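Local coordinates for protein glycoside Hydrolase Family 43_12 (Metagenome, PDB 7JVH) that is a family 43 (subfamily 12) glycoside hydrolase from a capybara gut metagenome, probably releasing arabinose or xylose units from plant cell-wall polysaccharides, at residues 176-190 against 202-216. Residues are numbered along the deposited sequence; the frame is centred on the assembly and turned at random.
Sequences LFFDDNGKAYLVHND and RCIKIWEYDLEKDQI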
loop_
_atom_site.group_PDB
_atom_site.type_symbol
_atom_site.label_atom_id
_atom_site.label_comp_id
_atom_site.label_asym_id
_atom_site.label_seq_id
_atom_site.Cartn_x
_atom_site.Cartn_y
_atom_site.Cartn_z
ATOM N N LEU A 176 -7.812 10.036 -15.514
ATOM C CA LEU A 176 -8.304 10.254 -16.863
ATOM C C LEU A 176 -9.764 9.823 -16.989
ATOM O O LEU A 176 -10.241 8.977 -16.227
ATOM C CB LEU A 176 -7.468 9.466 -17.861
ATOM C CG LEU A 176 -5.974 9.736 -17.872
ATOM C CD1 LEU A 176 -5.229 8.577 -18.516
ATOM C CD2 LEU A 176 -5.679 11.044 -18.580
ATOM N N PHE A 177 -10.463 10.437 -17.951
ATOM C CA PHE A 177 -11.825 10.082 -18.313
ATOM C C PHE A 177 -11.980 10.216 -19.822
ATOM O O PHE A 177 -11.551 11.220 -20.407
ATOM C CB PHE A 177 -12.833 10.986 -17.601
ATOM C CG PHE A 177 -14.203 10.962 -18.214
ATOM C CD1 PHE A 177 -15.097 9.945 -17.921
ATOM C CD2 PHE A 177 -14.592 11.962 -19.110
ATOM C CE1 PHE A 177 -16.350 9.924 -18.510
ATOM C CE2 PHE A 177 -15.847 11.944 -19.699
ATOM C CZ PHE A 177 -16.733 10.927 -19.391
ATOM N N PHE A 178 -12.599 9.207 -20.447
ATOM C CA PHE A 178 -12.762 9.142 -21.892
ATOM C C PHE A 178 -14.228 9.276 -22.290
ATOM O O PHE A 178 -15.002 8.346 -22.128
ATOM C CB PHE A 178 -12.170 7.832 -22.410
ATOM C CG PHE A 178 -10.760 7.595 -21.963
ATOM C CD1 PHE A 178 -9.717 8.334 -22.500
ATOM C CD2 PHE A 178 -10.474 6.641 -20.985
ATOM C CE1 PHE A 178 -8.404 8.126 -22.077
ATOM C CE2 PHE A 178 -9.167 6.423 -20.553
ATOM C CZ PHE A 178 -8.130 7.166 -21.101
ATOM N N ASP A 179 -14.590 10.446 -22.821
ATOM C CA ASP A 179 -15.972 10.784 -23.192
ATOM C C ASP A 179 -16.423 10.034 -24.459
ATOM O O ASP A 179 -15.686 9.219 -24.990
ATOM C CB ASP A 179 -16.103 12.298 -23.392
ATOM C CG ASP A 179 -17.462 12.825 -22.998
ATOM O OD1 ASP A 179 -18.459 12.069 -23.088
ATOM O OD2 ASP A 179 -17.529 13.997 -22.569
ATOM N N ASP A 180 -17.661 10.289 -24.892
ATOM C CA ASP A 180 -18.303 9.552 -26.002
ATOM C C ASP A 180 -18.157 10.232 -27.378
ATOM O O ASP A 180 -18.733 9.754 -28.347
ATOM C CB ASP A 180 -19.798 9.260 -25.697
ATOM C CG ASP A 180 -20.530 10.447 -25.108
ATOM O OD1 ASP A 180 -20.276 11.594 -25.545
ATOM O OD2 ASP A 180 -21.345 10.235 -24.170
ATOM N N ASN A 181 -17.386 11.324 -27.439
ATOM C CA ASN A 181 -17.128 12.056 -28.676
ATOM C C ASN A 181 -15.657 12.035 -29.031
ATOM O O ASN A 181 -15.187 12.946 -29.679
ATOM C CB ASN A 181 -17.575 13.521 -28.550
ATOM C CG ASN A 181 -17.134 14.167 -27.254
ATOM O OD1 ASN A 181 -16.225 13.703 -26.568
ATOM N ND2 ASN A 181 -17.781 15.248 -26.910
ATOM N N GLY A 182 -14.901 11.035 -28.573
ATOM C CA GLY A 182 -13.489 10.947 -28.896
ATOM C C GLY A 182 -12.594 11.877 -28.097
ATOM O O GLY A 182 -11.369 11.772 -28.178
ATOM N N LYS A 183 -13.188 12.752 -27.281
ATOM C CA LYS A 183 -12.427 13.634 -26.418
ATOM C C LYS A 183 -12.070 12.949 -25.105
ATOM O O LYS A 183 -12.878 12.215 -24.530
ATOM C CB LYS A 183 -13.200 14.930 -26.172
ATOM C CG LYS A 183 -13.371 15.745 -27.441
ATOM C CD LYS A 183 -14.077 17.061 -27.142
ATOM C CE LYS A 183 -14.261 17.950 -28.364
ATOM N NZ LYS A 183 -13.009 18.690 -28.658
ATOM N N ALA A 184 -10.839 13.191 -24.649
ATOM C CA ALA A 184 -10.331 12.672 -23.393
ATOM C C ALA A 184 -9.998 13.820 -22.460
ATOM O O ALA A 184 -9.621 14.903 -22.899
ATOM C CB ALA A 184 -9.103 11.830 -23.650
ATOM N N TYR A 185 -10.142 13.569 -21.160
ATOM C CA TYR A 185 -9.905 14.576 -20.137
ATOM C C TYR A 185 -9.062 14.014 -19.008
ATOM O O TYR A 185 -8.880 12.804 -18.882
ATOM C CB TYR A 185 -11.233 15.123 -19.624
ATOM C CG TYR A 185 -12.076 15.688 -20.743
ATOM C CD1 TYR A 185 -11.865 16.980 -21.211
ATOM C CD2 TYR A 185 -13.065 14.914 -21.363
ATOM C CE1 TYR A 185 -12.621 17.501 -22.247
ATOM C CE2 TYR A 185 -13.826 15.425 -22.399
ATOM C CZ TYR A 185 -13.599 16.719 -22.838
ATOM O OH TYR A 185 -14.353 17.224 -23.866
ATOM N N LEU A 186 -8.522 14.925 -18.202
ATOM C CA LEU A 186 -7.680 14.570 -17.085
ATOM C C LEU A 186 -8.013 15.512 -15.957
ATOM O O LEU A 186 -8.008 16.727 -16.138
ATOM C CB LEU A 186 -6.217 14.713 -17.478
ATOM C CG LEU A 186 -5.187 14.288 -16.432
ATOM C CD1 LEU A 186 -3.870 13.978 -17.120
ATOM C CD2 LEU A 186 -5.014 15.331 -15.320
ATOM N N VAL A 187 -8.322 14.946 -14.792
ATOM C CA VAL A 187 -8.638 15.723 -13.613
ATOM C C VAL A 187 -7.591 15.428 -12.550
ATOM O O VAL A 187 -7.043 14.312 -12.479
ATOM C CB VAL A 187 -10.067 15.431 -13.107
ATOM C CG1 VAL A 187 -10.158 14.033 -12.482
ATOM C CG2 VAL A 187 -10.526 16.549 -12.194
ATOM N N HIS A 188 -7.283 16.437 -11.734
ATOM C CA HIS A 188 -6.310 16.273 -10.670
ATOM C C HIS A 188 -6.511 17.314 -9.596
ATOM O O HIS A 188 -7.256 18.280 -9.792
ATOM C CB HIS A 188 -4.881 16.301 -11.235
ATOM C CG HIS A 188 -4.417 17.667 -11.649
ATOM N ND1 HIS A 188 -3.604 18.445 -10.857
ATOM C CD2 HIS A 188 -4.626 18.378 -12.784
ATOM C CE1 HIS A 188 -3.345 19.586 -11.482
ATOM N NE2 HIS A 188 -3.956 19.570 -12.650
ATOM N N ASN A 189 -5.881 17.061 -8.437
ATOM C CA ASN A 189 -5.802 18.013 -7.334
ATOM C C ASN A 189 -4.673 18.998 -7.661
ATOM O O ASN A 189 -3.710 18.633 -8.325
ATOM C CB ASN A 189 -5.601 17.249 -6.007
ATOM C CG ASN A 189 -4.842 18.042 -4.943
ATOM O OD1 ASN A 189 -3.648 18.296 -5.089
ATOM N ND2 ASN A 189 -5.519 18.380 -3.844
ATOM N N ASP A 190 -4.828 20.247 -7.219
ATOM C CA ASP A 190 -3.810 21.276 -7.400
ATOM C C ASP A 190 -3.884 22.278 -6.254
ATOM O O ASP A 190 -4.805 22.231 -5.442
ATOM C CB ASP A 190 -3.989 21.998 -8.750
ATOM C CG ASP A 190 -2.666 22.553 -9.318
ATOM O OD1 ASP A 190 -1.626 22.541 -8.606
ATOM O OD2 ASP A 190 -2.664 23.004 -10.481
ATOM N N ARG A 202 -7.257 23.480 -1.329
ATOM C CA ARG A 202 -6.856 22.838 -2.563
ATOM C C ARG A 202 -7.980 22.917 -3.585
ATOM O O ARG A 202 -9.082 23.394 -3.277
ATOM C CB ARG A 202 -6.487 21.379 -2.276
ATOM C CG ARG A 202 -5.208 21.212 -1.464
ATOM C CD ARG A 202 -3.941 21.860 -2.012
ATOM N NE ARG A 202 -3.300 21.033 -3.031
ATOM C CZ ARG A 202 -1.993 20.926 -3.236
ATOM N NH1 ARG A 202 -1.112 21.610 -2.490
ATOM N NH2 ARG A 202 -1.565 20.166 -4.242
ATOM N N CYS A 203 -7.680 22.462 -4.807
ATOM C CA CYS A 203 -8.553 22.616 -5.967
ATOM C C CYS A 203 -8.595 21.357 -6.778
ATOM O O CYS A 203 -7.634 20.594 -6.790
ATOM C CB CYS A 203 -8.000 23.713 -6.902
ATOM S SG CYS A 203 -8.106 25.357 -6.225
ATOM N N ILE A 204 -9.715 21.158 -7.477
ATOM C CA ILE A 204 -9.818 20.167 -8.529
ATOM C C ILE A 204 -9.768 20.898 -9.870
ATOM O O ILE A 204 -10.532 21.833 -10.109
ATOM C CB ILE A 204 -11.107 19.338 -8.440
ATOM C CG1 ILE A 204 -11.210 18.650 -7.072
ATOM C CG2 ILE A 204 -11.172 18.335 -9.581
ATOM C CD1 ILE A 204 -10.025 17.786 -6.698
ATOM N N LYS A 205 -8.853 20.437 -10.729
ATOM C CA LYS A 205 -8.574 21.029 -12.006
ATOM C C LYS A 205 -8.769 19.971 -13.067
ATOM O O LYS A 205 -8.386 18.835 -12.870
ATOM C CB LYS A 205 -7.126 21.527 -12.033
ATOM C CG LYS A 205 -6.780 22.345 -13.276
ATOM C CD LYS A 205 -5.452 23.067 -13.132
ATOM C CE LYS A 205 -5.551 24.200 -12.112
ATOM N NZ LYS A 205 -4.244 24.839 -11.863
ATOM N N ILE A 206 -9.354 20.370 -14.203
ATOM C CA ILE A 206 -9.550 19.481 -15.343
ATOM C C ILE A 206 -8.813 20.016 -16.569
ATOM O O ILE A 206 -8.660 21.225 -16.732
ATOM C CB ILE A 206 -11.048 19.266 -15.636
ATOM C CG1 ILE A 206 -11.246 18.132 -16.643
ATOM C CG2 ILE A 206 -11.716 20.548 -16.137
ATOM C CD1 ILE A 206 -12.701 17.687 -16.745
ATOM N N TRP A 207 -8.334 19.087 -17.407
ATOM C CA TRP A 207 -7.629 19.370 -18.656
ATOM C C TRP A 207 -8.193 18.466 -19.727
ATOM O O TRP A 207 -8.527 17.322 -19.446
ATOM C CB TRP A 207 -6.152 19.001 -18.546
ATOM C CG TRP A 207 -5.345 19.757 -17.555
ATOM C CD1 TRP A 207 -5.267 19.530 -16.219
ATOM C CD2 TRP A 207 -4.437 20.832 -17.833
ATOM N NE1 TRP A 207 -4.387 20.401 -15.640
ATOM C CE2 TRP A 207 -3.867 21.221 -16.603
ATOM C CE3 TRP A 207 -4.065 21.517 -18.996
ATOM C CZ2 TRP A 207 -2.944 22.268 -16.501
ATOM C CZ3 TRP A 207 -3.140 22.556 -18.894
ATOM C CH2 TRP A 207 -2.602 22.928 -17.651
ATOM N N GLU A 208 -8.261 18.967 -20.959
ATOM C CA GLU A 208 -8.443 18.123 -22.131
ATOM C C GLU A 208 -7.127 17.374 -22.339
ATOM O O GLU A 208 -6.051 17.910 -22.067
ATOM C CB GLU A 208 -8.799 18.957 -23.369
ATOM C CG GLU A 208 -9.364 18.143 -24.532
ATOM C CD GLU A 208 -9.910 19.026 -25.664
ATOM O OE1 GLU A 208 -10.279 20.191 -25.392
ATOM O OE2 GLU A 208 -9.982 18.559 -26.829
ATOM N N TYR A 209 -7.224 16.127 -22.810
ATOM C CA TYR A 209 -6.079 15.229 -22.937
ATOM C C TYR A 209 -5.938 14.813 -24.390
ATOM O O TYR A 209 -6.926 14.530 -25.061
ATOM C CB TYR A 209 -6.274 14.007 -22.030
ATOM C CG TYR A 209 -5.099 13.039 -21.907
ATOM C CD1 TYR A 209 -4.081 13.243 -20.968
ATOM C CD2 TYR A 209 -5.040 11.886 -22.686
ATOM C CE1 TYR A 209 -3.028 12.342 -20.843
ATOM C CE2 TYR A 209 -3.994 10.979 -22.564
ATOM C CZ TYR A 209 -2.989 11.207 -21.645
ATOM O OH TYR A 209 -1.945 10.301 -21.529
ATOM N N ASP A 210 -4.692 14.798 -24.868
ATOM C CA ASP A 210 -4.362 14.427 -26.227
ATOM C C ASP A 210 -3.928 12.966 -26.230
ATOM O O ASP A 210 -2.874 12.630 -25.683
ATOM C CB ASP A 210 -3.248 15.327 -26.765
ATOM C CG ASP A 210 -2.954 15.070 -28.236
ATOM O OD1 ASP A 210 -2.885 13.892 -28.647
ATOM O OD2 ASP A 210 -2.795 16.050 -28.994
ATOM N N LEU A 211 -4.746 12.108 -26.855
ATOM C CA LEU A 211 -4.536 10.667 -26.854
ATOM C C LEU A 211 -3.317 10.273 -27.675
ATOM O O LEU A 211 -2.580 9.374 -27.293
ATOM C CB LEU A 211 -5.789 9.935 -27.338
ATOM C CG LEU A 211 -6.991 10.139 -26.410
ATOM C CD1 LEU A 211 -8.300 10.104 -27.184
ATOM C CD2 LEU A 211 -6.995 9.127 -25.273
ATOM N N GLU A 212 -3.097 10.972 -28.792
ATOM C CA GLU A 212 -1.942 10.728 -29.657
ATOM C C GLU A 212 -0.640 11.000 -28.912
ATOM O O GLU A 212 0.234 10.148 -28.869
ATOM C CB GLU A 212 -2.032 11.555 -30.938
ATOM C CG GLU A 212 -3.272 11.229 -31.763
ATOM C CD GLU A 212 -4.546 11.927 -31.275
ATOM O OE1 GLU A 212 -4.459 13.107 -30.868
ATOM O OE2 GLU A 212 -5.623 11.290 -31.272
ATOM N N LYS A 213 -0.546 12.177 -28.287
ATOM C CA LYS A 213 0.673 12.644 -27.623
ATOM C C LYS A 213 0.806 12.223 -26.149
ATOM O O LYS A 213 1.884 12.328 -25.584
ATOM C CB LYS A 213 0.772 14.175 -27.735
ATOM C CG LYS A 213 1.693 14.761 -28.850
ATOM C CD LYS A 213 1.445 14.237 -30.268
ATOM C CE LYS A 213 2.754 13.879 -30.985
ATOM N NZ LYS A 213 3.443 12.742 -30.284
ATOM N N ASP A 214 -0.289 11.760 -25.545
ATOM C CA ASP A 214 -0.335 11.425 -24.120
ATOM C C ASP A 214 0.195 12.593 -23.292
ATOM O O ASP A 214 1.185 12.478 -22.577
ATOM C CB ASP A 214 0.428 10.130 -23.836
ATOM C CG ASP A 214 -0.318 8.893 -24.308
ATOM O OD1 ASP A 214 -1.430 8.641 -23.815
ATOM O OD2 ASP A 214 0.210 8.176 -25.171
ATOM N N GLN A 215 -0.485 13.732 -23.435
ATOM C CA GLN A 215 -0.139 14.983 -22.778
ATOM C C GLN A 215 -1.385 15.868 -22.752
ATOM O O GLN A 215 -2.212 15.794 -23.667
ATOM C CB GLN A 215 1.000 15.683 -23.536
ATOM C CG GLN A 215 1.526 16.944 -22.870
ATOM C CD GLN A 215 2.126 16.672 -21.507
ATOM O OE1 GLN A 215 1.447 16.832 -20.476
ATOM N NE2 GLN A 215 3.396 16.254 -21.484
ATOM N N ILE A 216 -1.517 16.681 -21.695
ATOM C CA ILE A 216 -2.593 17.659 -21.594
ATOM C C ILE A 216 -2.442 18.707 -22.702
ATOM O O ILE A 216 -1.327 18.944 -23.178
ATOM C CB ILE A 216 -2.660 18.323 -20.189
ATOM C CG1 ILE A 216 -1.314 18.936 -19.739
ATOM C CG2 ILE A 216 -3.086 17.295 -19.149
ATOM C CD1 ILE A 216 -0.919 20.223 -20.426
#
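Tyr209 lays one face of its ring against Leu176, whose CD2 stands 3.7 Å from the ring centroid in a CH-pi contact offset toward the rim, while Leu186 CD1 and Ala184 CB meet the same ring obliquely. This cluster is the tightly packed part of the pairing between strands 184-190 and 203-210, the two central strands of a four-stranded antiparallel blade; blades of this kind build the five-bladed beta-propeller of family 43. Tyr209 reaches across strand 184-190 to Leu176, one strand farther on, because its CG lies opposite the backbone N (chi1 -173°), and its OH is hydrogen-bonded to Asp214 OD1. The backbones are joined by paired bonds at Leu186 and Trp207, at His188 and Lys205, and at Asp190 and Cys203.

Farther along the same face, Trp207 NE1 donates to His188 NE2 over 3.1 Å, close to the planes of both rings. The rings therefore meet rim to rim, with planes 21° apart and neither stacked on the other; both also touch Phe169. On the opposite face, the CG2 atoms of Val187 and Ile204 come together, and Val187 turns onward to Pro241 of the next blade.

Toward the ends the contact becomes polar. Lys205 runs alongside His188 and bends at chi3 (-70°), bringing NZ 2.8 Å from Asp190 OD2, a salt bridge on the anti side, well out of the carboxylate plane. Arg202 NH2 meets a lone pair of Asn189 OD1 at 2.9 Å, whereas Asn189 ND2 binds Ile238 O. The loose, solvent side is the exposed hairpin turn, where Lys183 NZ and Glu208 OE2 are 3.5 Å apart, a long salt bridge. Because an indole N-H can only donate, His188 NE2 must be the acceptor here, which is consistent with a neutral imidazole carrying its proton on ND1.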